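Long-range contacts in extracellular solute-binding protein, family 7 (Colwellia psychrerythraea, PDB 4PET), which probably serves as the periplasmic solute-binding component of a TRAP transporter and holds pyruvate together with a calcium ion: residues G156-E161 with I207-W212; G141-P146 with F243-K248. One frame throughout, in Å; residues are numbered along the deposited sequence.

Contact 1 (G156-E161 with I207-W212); sequences GWFKKE and IDALEW. With CA (calcium ion), chain E; PYR (pyruvic acid), chain D.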
ATOM      1  N   GLY A 156       1.280 -14.910 -17.115  1.00 20.34           N
ATOM      2  CA  GLY A 156       0.412 -14.907 -18.277  1.00 23.57           C
ATOM      3  C   GLY A 156      -0.189 -16.237 -18.644  1.00 25.81           C
ATOM      4  O   GLY A 156      -0.053 -17.246 -17.942  1.00 22.15           O
ATOM      5  N   TRP A 157      -0.869 -16.204 -19.783  1.00 19.34           N
ATOM      6  CA  TRP A 157      -1.644 -17.289 -20.295  1.00 26.88           C
ATOM      7  C   TRP A 157      -1.011 -17.863 -21.578  1.00 26.34           C
ATOM      8  O   TRP A 157      -0.743 -17.146 -22.536  1.00 28.88           O
ATOM      9  CB  TRP A 157      -3.028 -16.764 -20.585  1.00 22.97           C
ATOM     10  CG  TRP A 157      -3.748 -16.261 -19.399  1.00 22.90           C
ATOM     11  CD1 TRP A 157      -3.775 -14.971 -18.941  1.00 21.14           C
ATOM     12  CD2 TRP A 157      -4.576 -17.023 -18.503  1.00 24.80           C
ATOM     13  NE1 TRP A 157      -4.570 -14.890 -17.805  1.00 24.51           N
ATOM     14  CE2 TRP A 157      -5.078 -16.135 -17.528  1.00 24.97           C
ATOM     15  CE3 TRP A 157      -4.963 -18.362 -18.449  1.00 22.75           C
ATOM     16  CZ2 TRP A 157      -5.932 -16.554 -16.496  1.00 19.88           C
ATOM     17  CZ3 TRP A 157      -5.806 -18.772 -17.425  1.00 24.91           C
ATOM     18  CH2 TRP A 157      -6.277 -17.875 -16.473  1.00 27.02           C
ATOM     19  N   PHE A 158      -0.793 -19.162 -21.583  1.00 21.71           N
ATOM     20  CA  PHE A 158       0.003 -19.818 -22.596  1.00 22.44           C
ATOM     21  C   PHE A 158      -0.771 -21.006 -23.111  1.00 28.13           C
ATOM     22  O   PHE A 158      -1.381 -21.745 -22.331  1.00 26.42           O
ATOM     23  CB  PHE A 158       1.334 -20.276 -21.994  1.00 22.64           C
ATOM     24  CG  PHE A 158       2.277 -19.150 -21.700  1.00 22.18           C
ATOM     25  CD1 PHE A 158       2.026 -18.288 -20.655  1.00 20.90           C
ATOM     26  CD2 PHE A 158       3.391 -18.931 -22.513  1.00 21.77           C
ATOM     27  CE1 PHE A 158       2.885 -17.217 -20.382  1.00 23.37           C
ATOM     28  CE2 PHE A 158       4.271 -17.875 -22.254  1.00 23.50           C
ATOM     29  CZ  PHE A 158       4.017 -17.011 -21.198  1.00 20.20           C
ATOM     30  N   LYS A 159      -0.747 -21.184 -24.422  1.00 23.90           N
ATOM     31  CA  LYS A 159      -1.361 -22.351 -25.037  1.00 27.12           C
ATOM     32  C   LYS A 159      -0.531 -23.608 -24.848  1.00 30.77           C
ATOM     33  O   LYS A 159      -1.080 -24.725 -24.820  1.00 31.34           O
ATOM     34  CB  LYS A 159      -1.576 -22.122 -26.522  1.00 33.71           C
ATOM     35  CG  LYS A 159      -2.606 -21.070 -26.857  1.00 36.13           C
ATOM     36  CD  LYS A 159      -2.605 -20.789 -28.362  1.00 41.61           C
ATOM     37  CE  LYS A 159      -3.677 -19.807 -28.790  1.00 47.78           C
ATOM     38  NZ  LYS A 159      -5.021 -20.392 -28.630  1.00 46.89           N
ATOM     39  N   LYS A 160       0.781 -23.438 -24.740  1.00 29.76           N
ATOM     40  CA  LYS A 160       1.699 -24.573 -24.579  1.00 36.61           C
ATOM     41  C   LYS A 160       2.683 -24.219 -23.495  1.00 38.29           C
ATOM     42  O   LYS A 160       3.005 -23.034 -23.314  1.00 36.15           O
ATOM     43  CB  LYS A 160       2.491 -24.868 -25.868  1.00 44.55           C
ATOM     44  CG  LYS A 160       1.723 -24.692 -27.151  1.00 52.96           C
ATOM     45  CD  LYS A 160       0.636 -25.750 -27.315  1.00 60.00           C
ATOM     46  CE  LYS A 160       0.092 -25.786 -28.752  1.00 56.86           C
ATOM     47  NZ  LYS A 160      -0.225 -24.424 -29.306  1.00 46.70           N
ATOM     48  N   GLU A 161       3.174 -25.229 -22.785  1.00 27.32           N
ATOM     49  CA  GLU A 161       4.096 -24.967 -21.687  1.00 29.96           C
ATOM     50  C   GLU A 161       5.460 -24.530 -22.187  1.00 32.21           C
ATOM     51  O   GLU A 161       5.932 -24.965 -23.250  1.00 31.51           O
ATOM     52  CB  GLU A 161       4.252 -26.190 -20.775  1.00 39.46           C
ATOM     53  CG  GLU A 161       3.006 -26.582 -20.001  1.00 40.02           C
ATOM     54  CD  GLU A 161       3.034 -28.045 -19.567  1.00 46.74           C
ATOM     55  OE1 GLU A 161       2.825 -28.935 -20.436  1.00 48.13           O
ATOM     56  OE2 GLU A 161       3.279 -28.300 -18.367  1.00 48.26           O
ATOM     57  N   ILE A 207      -1.243 -14.075 -31.549  1.00 25.69           N
ATOM     58  CA  ILE A 207      -0.307 -14.280 -30.437  1.00 22.83           C
ATOM     59  C   ILE A 207      -0.486 -15.690 -29.922  1.00 24.11           C
ATOM     60  O   ILE A 207      -1.577 -16.285 -30.038  1.00 30.46           O
ATOM     61  CB  ILE A 207      -0.487 -13.266 -29.259  1.00 29.04           C
ATOM     62  CG1 ILE A 207      -1.971 -13.131 -28.897  1.00 27.65           C
ATOM     63  CG2 ILE A 207       0.084 -11.911 -29.620  1.00 28.48           C
ATOM     64  CD1 ILE A 207      -2.233 -12.143 -27.781  1.00 23.70           C
ATOM     65  N   ASP A 208       0.600 -16.241 -29.390  1.00 27.53           N
ATOM     66  CA  ASP A 208       0.621 -17.598 -28.849  1.00 28.18           C
ATOM     67  C   ASP A 208       0.444 -17.549 -27.348  1.00 31.35           C
ATOM     68  O   ASP A 208       0.154 -18.557 -26.709  1.00 28.14           O
ATOM     69  CB  ASP A 208       1.956 -18.248 -29.165  1.00 25.15           C
ATOM     70  CG  ASP A 208       2.279 -18.218 -30.663  1.00 33.96           C
ATOM     71  OD1 ASP A 208       1.456 -18.758 -31.425  1.00 30.00           O
ATOM     72  OD2 ASP A 208       3.336 -17.659 -31.060  1.00 33.19           O
ATOM     73  N   ALA A 209       0.619 -16.367 -26.781  1.00 23.34           N
ATOM     74  CA  ALA A 209       0.520 -16.212 -25.328  1.00 21.26           C
ATOM     75  C   ALA A 209       0.325 -14.738 -25.045  1.00 25.18           C
ATOM     76  O   ALA A 209       0.562 -13.889 -25.926  1.00 20.33           O
ATOM     77  CB  ALA A 209       1.784 -16.693 -24.691  1.00 24.32           C
ATOM     78  N   LEU A 210      -0.078 -14.418 -23.829  1.00 23.29           N
ATOM     79  CA  LEU A 210      -0.218 -13.031 -23.439  1.00 21.52           C
ATOM     80  C   LEU A 210      -0.152 -12.953 -21.943  1.00 23.27           C
ATOM     81  O   LEU A 210      -0.363 -13.955 -21.242  1.00 22.86           O
ATOM     82  CB  LEU A 210      -1.546 -12.435 -23.934  1.00 19.37           C
ATOM     83  CG  LEU A 210      -2.869 -13.036 -23.425  1.00 19.48           C
ATOM     84  CD1 LEU A 210      -3.262 -12.506 -22.042  1.00 20.93           C
ATOM     85  CD2 LEU A 210      -3.943 -12.716 -24.432  1.00 32.10           C
ATOM     86  N   GLU A 211       0.116 -11.760 -21.450  1.00 25.67           N
ATOM     87  CA  GLU A 211      -0.120 -11.488 -20.049  1.00 25.01           C
ATOM     88  C   GLU A 211      -0.995 -10.254 -19.991  1.00 20.56           C
ATOM     89  O   GLU A 211      -1.003  -9.419 -20.919  1.00 22.03           O
ATOM     90  CB  GLU A 211       1.201 -11.372 -19.277  1.00 25.22           C
ATOM     91  CG  GLU A 211       2.062 -10.171 -19.574  1.00 25.94           C
ATOM     92  CD  GLU A 211       1.544  -8.929 -18.851  1.00 22.65           C
ATOM     93  OE1 GLU A 211       1.306  -7.907 -19.512  1.00 18.93           O
ATOM     94  OE2 GLU A 211       1.342  -8.986 -17.618  1.00 20.09           O
ATOM     95  N   TRP A 212      -1.786 -10.153 -18.936  1.00 17.64           N
ATOM     96  CA  TRP A 212      -2.564  -8.948 -18.722  1.00 21.51           C
ATOM     97  C   TRP A 212      -2.287  -8.429 -17.306  1.00 28.23           C
ATOM     98  O   TRP A 212      -1.384  -7.606 -17.153  1.00 20.40           O
ATOM     99  CB  TRP A 212      -4.046  -9.153 -19.042  1.00 17.90           C
ATOM    100  CG  TRP A 212      -4.880  -7.991 -18.695  1.00 19.42           C
ATOM    101  CD1 TRP A 212      -5.887  -7.952 -17.771  1.00 20.52           C
ATOM    102  CD2 TRP A 212      -4.763  -6.672 -19.214  1.00 18.10           C
ATOM    103  NE1 TRP A 212      -6.401  -6.690 -17.685  1.00 21.37           N
ATOM    104  CE2 TRP A 212      -5.727  -5.876 -18.561  1.00 18.62           C
ATOM    105  CE3 TRP A 212      -3.937  -6.076 -20.179  1.00 25.64           C
ATOM    106  CZ2 TRP A 212      -5.909  -4.531 -18.852  1.00 19.22           C
ATOM    107  CZ3 TRP A 212      -4.107  -4.740 -20.457  1.00 20.82           C
ATOM    108  CH2 TRP A 212      -5.080  -3.972 -19.791  1.00 24.37           C
TER
HETATM  109 CA    CA E 403       0.749  -6.640 -17.490  1.00 20.50          CA
HETATM  110  C   PYR D 402      -0.699  -4.101 -18.972  1.00 21.41           C
HETATM  111  O   PYR D 402      -0.088  -5.212 -19.285  1.00 18.99           O
HETATM  112  OXT PYR D 402      -1.020  -3.318 -19.961  1.00 15.36           O
HETATM  113  CA  PYR D 402      -1.066  -3.821 -17.638  1.00 32.70           C
HETATM  114  O3  PYR D 402      -0.567  -4.505 -16.639  1.00 24.97           O
HETATM  115  CB  PYR D 402      -2.085  -2.771 -17.318  1.00 31.98           C
HETATM  116  O   HOH W   1       1.610 -20.827 -26.304  1.00 25.82           O
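In the six-stranded mixed sheet of one lobe, Trp157 and Phe158 pair antiparallel with Leu210 and Ala209, one step before the calcium and pyruvate site. Trp157 and Leu210 form the hydrogen-bonded pair: Trp157 N donates to Leu210 O at 2.7 Å, and Leu210 N donates to Trp157 O at 3.1 Å. On the face that carries the Trp157 and Leu210 side chains, Leu210 CD1 meets Trp157 CD1 obliquely at 4.0 Å, while Trp157 NE1 is hydrogen-bonded to Asp218 OD2. On the opposite face, Ala209 CB sits over the Phe158 ring, a CH-pi contact 3.8 Å from the centroid. Phe158 CG lies anti to its carbonyl carbon (chi1 -72°), which turns the ring over this methyl. Gly156 CA packs on Glu211 CB; a side chain here would clash with Leu210 O. One water bridges Lys160 N and Asp208 O. Glu211 grips calcium with both carboxylate oxygens, OE1 at 2.5 Å and OE2 at 2.4 Å, and Trp212 adds its backbone O. Gln153 and Glu236 complete the protein ligands. Pyruvate O and O3 also bind the calcium, and pyruvate lies over the Trp212 ring. Calcium thus probably bridges the pyruvate anion to the negative Glu211 carboxylate.

Contact 2 (G141-P146 with F243-K248); sequences GIMSFP and FMVNQK
Backbone hydrogen bonds join Met143 to Val245 and Phe145 to Phe243 in both directions, zipping strand 142-146 antiparallel to strand 243-246. Val245 N to Met143 O is 2.8 Å long. A fifth bond runs from Gln247 N to Gly141 O at 3.1 Å; it is straight at the hydrogen (171°), but its donor stands above the carbonyl plane. Gly141 O also accepts from a water that in turn accepts a hydrogen bond from Lys248 N. Weaker CA-H...O contacts lie between the rungs, such as Met244 CA to Met143 O at 3.2 Å.

Apolar contacts fill both faces. On one, Ile142 CG2 meets Met244 CG at 3.8 Å, and helix 79-85 packs on both side chains. On the other, Phe145 CE1 approaches Val245 CG2 at 4.0 Å, and Met265 of helix 255-290 touches Phe145, Val245 and Phe243.

Polar side chains gather where strand turns to helix. Gln247 runs across selenomethionine Met143 at about a right angle. Its chain bends at chi2 (77°), bringing OE1 to 3.1 Å from Met143 CG, and NE2 is hydrogen-bonded to Asn251 OD1. With an alanine here, the Met143 side chain would probably lose the amide packed across it, and Asn251 OD1 this donor. Asn246 is the N-cap, with OD1 accepting from Ala249 N. The whole is an antiparallel strand pair at one edge of a five-stranded mixed sheet, its inner strand running straight into a capped helix.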
ATOM      1  N   GLY A 141       5.121  18.857 -21.799  1.00 23.20           N
ATOM      2  CA  GLY A 141       4.043  19.647 -21.241  1.00 21.94           C
ATOM      3  C   GLY A 141       2.962  18.731 -20.653  1.00 19.51           C
ATOM      4  O   GLY A 141       1.767  19.077 -20.608  1.00 18.98           O
ATOM      5  N   ILE A 142       3.400  17.571 -20.190  1.00 17.16           N
ATOM      6  CA  ILE A 142       2.532  16.607 -19.517  1.00 17.48           C
ATOM      7  C   ILE A 142       2.982  16.414 -18.042  1.00 22.56           C
ATOM      8  O   ILE A 142       4.176  16.312 -17.744  1.00 21.72           O
ATOM      9  CB  ILE A 142       2.601  15.256 -20.204  1.00 18.89           C
ATOM     10  CG1 ILE A 142       1.896  15.294 -21.574  1.00 19.39           C
ATOM     11  CG2 ILE A 142       1.935  14.162 -19.338  1.00 20.98           C
ATOM     12  CD1 ILE A 142       2.202  14.075 -22.400  1.00 19.03           C
HETATM   13  N   MSE A 143       2.007  16.378 -17.148  1.00 17.05           N
HETATM   14  CA  MSE A 143       2.233  16.037 -15.745  1.00 17.53           C
HETATM   15  C   MSE A 143       1.743  14.617 -15.596  1.00 19.18           C
HETATM   16  O   MSE A 143       0.642  14.266 -16.065  1.00 21.67           O
HETATM   17  CB  MSE A 143       1.464  16.973 -14.800  1.00 17.67           C
HETATM   18  CG  MSE A 143       1.663  18.467 -15.023  1.00 22.16           C
HETATM   19 SE   MSE A 143       0.237  19.488 -14.139  0.86 24.03          SE
HETATM   20  CE  MSE A 143       0.922  19.548 -12.333  1.00 24.71           C
ATOM     21  N   SER A 144       2.572  13.784 -14.987  1.00 19.82           N
ATOM     22  CA  SER A 144       2.219  12.389 -14.771  1.00 15.63           C
ATOM     23  C   SER A 144       2.210  12.101 -13.292  1.00 18.50           C
ATOM     24  O   SER A 144       3.084  12.593 -12.566  1.00 18.10           O
ATOM     25  CB  SER A 144       3.219  11.478 -15.459  1.00 18.54           C
ATOM     26  OG  SER A 144       2.808  10.137 -15.389  1.00 17.83           O
ATOM     27  N   PHE A 145       1.198  11.326 -12.877  1.00 15.27           N
ATOM     28  CA  PHE A 145       0.926  10.955 -11.474  1.00 14.42           C
ATOM     29  C   PHE A 145       0.607   9.469 -11.393  1.00 16.13           C
ATOM     30  O   PHE A 145       0.037   8.912 -12.360  1.00 17.25           O
ATOM     31  CB  PHE A 145      -0.317  11.676 -10.954  1.00 17.50           C
ATOM     32  CG  PHE A 145      -0.213  13.169 -10.976  1.00 23.02           C
ATOM     33  CD1 PHE A 145      -0.491  13.877 -12.123  1.00 23.03           C
ATOM     34  CD2 PHE A 145       0.118  13.865  -9.824  1.00 27.38           C
ATOM     35  CE1 PHE A 145      -0.404  15.267 -12.138  1.00 22.89           C
ATOM     36  CE2 PHE A 145       0.199  15.246  -9.823  1.00 27.93           C
ATOM     37  CZ  PHE A 145      -0.047  15.950 -10.977  1.00 24.05           C
ATOM     38  N   PRO A 146       0.948   8.817 -10.258  1.00 17.72           N
ATOM     39  CA  PRO A 146       0.539   7.422 -10.014  1.00 17.40           C
ATOM     40  C   PRO A 146      -0.955   7.268 -10.290  1.00 17.73           C
ATOM     41  O   PRO A 146      -1.707   8.118  -9.833  1.00 17.64           O
ATOM     42  CB  PRO A 146       0.858   7.227  -8.518  1.00 18.14           C
ATOM     43  CG  PRO A 146       2.127   8.101  -8.310  1.00 17.78           C
ATOM     44  CD  PRO A 146       1.785   9.344  -9.152  1.00 19.81           C
ATOM     45  N   PHE A 243      -2.053   8.561 -14.294  1.00 15.31           N
ATOM     46  CA  PHE A 243      -2.878   9.668 -14.750  1.00 12.62           C
ATOM     47  C   PHE A 243      -1.921  10.634 -15.423  1.00 21.58           C
ATOM     48  O   PHE A 243      -0.768  10.826 -14.958  1.00 20.98           O
ATOM     49  CB  PHE A 243      -3.542  10.465 -13.611  1.00 13.27           C
ATOM     50  CG  PHE A 243      -4.717   9.780 -12.932  1.00 16.30           C
ATOM     51  CD1 PHE A 243      -5.968   9.789 -13.515  1.00 17.39           C
ATOM     52  CD2 PHE A 243      -4.570   9.189 -11.679  1.00 15.03           C
ATOM     53  CE1 PHE A 243      -7.049   9.204 -12.911  1.00 16.21           C
ATOM     54  CE2 PHE A 243      -5.654   8.586 -11.058  1.00 15.59           C
ATOM     55  CZ  PHE A 243      -6.903   8.582 -11.699  1.00 15.07           C
HETATM   56  N   MSE A 244      -2.410  11.272 -16.483  1.00 18.52           N
HETATM   57  CA  MSE A 244      -1.688  12.358 -17.146  1.00 15.70           C
HETATM   58  C   MSE A 244      -2.574  13.597 -17.188  1.00 21.08           C
HETATM   59  O   MSE A 244      -3.775  13.510 -17.409  1.00 18.63           O
HETATM   60  CB  MSE A 244      -1.297  11.981 -18.585  1.00 20.98           C
HETATM   61  CG  MSE A 244      -0.106  11.036 -18.645  1.00 16.55           C
HETATM   62 SE   MSE A 244       0.506  10.599 -20.409  0.86 17.04          SE
HETATM   63  CE  MSE A 244      -1.060   9.526 -20.958  1.00 19.15           C
ATOM     64  N   VAL A 245      -1.966  14.752 -16.967  1.00 18.36           N
ATOM     65  CA  VAL A 245      -2.697  15.996 -17.023  1.00 16.16           C
ATOM     66  C   VAL A 245      -1.929  16.975 -17.894  1.00 18.83           C
ATOM     67  O   VAL A 245      -0.722  17.141 -17.749  1.00 19.58           O
ATOM     68  CB  VAL A 245      -2.827  16.623 -15.632  1.00 16.11           C
ATOM     69  CG1 VAL A 245      -3.650  17.914 -15.716  1.00 15.37           C
ATOM     70  CG2 VAL A 245      -3.459  15.671 -14.669  1.00 20.37           C
ATOM     71  N   ASN A 246      -2.632  17.613 -18.810  1.00 20.39           N
ATOM     72  CA  ASN A 246      -2.026  18.645 -19.624  1.00 20.96           C
ATOM     73  C   ASN A 246      -1.658  19.845 -18.749  1.00 18.68           C
ATOM     74  O   ASN A 246      -2.517  20.405 -18.082  1.00 22.35           O
ATOM     75  CB  ASN A 246      -3.007  19.058 -20.722  1.00 18.50           C
ATOM     76  CG  ASN A 246      -2.474  20.182 -21.563  1.00 21.46           C
ATOM     77  OD1 ASN A 246      -2.669  21.352 -21.239  1.00 23.19           O
ATOM     78  ND2 ASN A 246      -1.776  19.830 -22.659  1.00 22.34           N
ATOM     79  N   GLN A 247      -0.376  20.218 -18.742  1.00 23.84           N
ATOM     80  CA  GLN A 247       0.146  21.278 -17.854  1.00 22.64           C
ATOM     81  C   GLN A 247      -0.602  22.596 -18.030  1.00 17.87           C
ATOM     82  O   GLN A 247      -0.949  23.273 -17.044  1.00 21.94           O
ATOM     83  CB  GLN A 247       1.636  21.492 -18.143  1.00 24.38           C
ATOM     84  CG  GLN A 247       2.319  22.541 -17.282  1.00 23.63           C
ATOM     85  CD  GLN A 247       2.632  22.054 -15.895  1.00 28.04           C
ATOM     86  OE1 GLN A 247       3.328  21.041 -15.715  1.00 32.67           O
ATOM     87  NE2 GLN A 247       2.126  22.780 -14.885  1.00 28.73           N
ATOM     88  N   LYS A 248      -0.855  22.971 -19.287  1.00 19.67           N
ATOM     89  CA  LYS A 248      -1.557  24.213 -19.559  1.00 18.39           C
ATOM     90  C   LYS A 248      -2.971  24.188 -19.021  1.00 21.97           C
ATOM     91  O   LYS A 248      -3.432  25.177 -18.467  1.00 18.36           O
ATOM     92  CB  LYS A 248      -1.546  24.530 -21.051  1.00 21.16           C
ATOM     93  CG  LYS A 248      -0.161  25.038 -21.508  1.00 29.94           C
ATOM     94  CD  LYS A 248      -0.121  25.343 -23.004  1.00 43.23           C
ATOM     95  CE  LYS A 248       1.171  26.058 -23.383  1.00 47.47           C
ATOM     96  NZ  LYS A 248       1.149  27.466 -22.895  1.00 54.49           N
TER
HETATM   97  O   HOH W   2       0.863  21.615 -21.645  1.00 24.90           O

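Contact 1 and contact 2 belong to different sheets, on opposite sides of the chain's centre. Their centres are about 33 Å apart and their nearest atoms about 14 Å. The chain crosses from the sheet of contact 2 to that of contact 1 between 149 and 156, and returns between 231 and 240. Gln153, a calcium and pyruvate ligand, lies on the first crossing, and Glu236, a calcium ligand, on the second. Contact 1 supplies metal ligands directly. Contact 2 stands back: the Met244 side chain is about 13 Å from pyruvate and about 8 Å from that of Tyr97, which binds it. This fits the two-lobed fold of solute-binding proteins, ligand between the lobes.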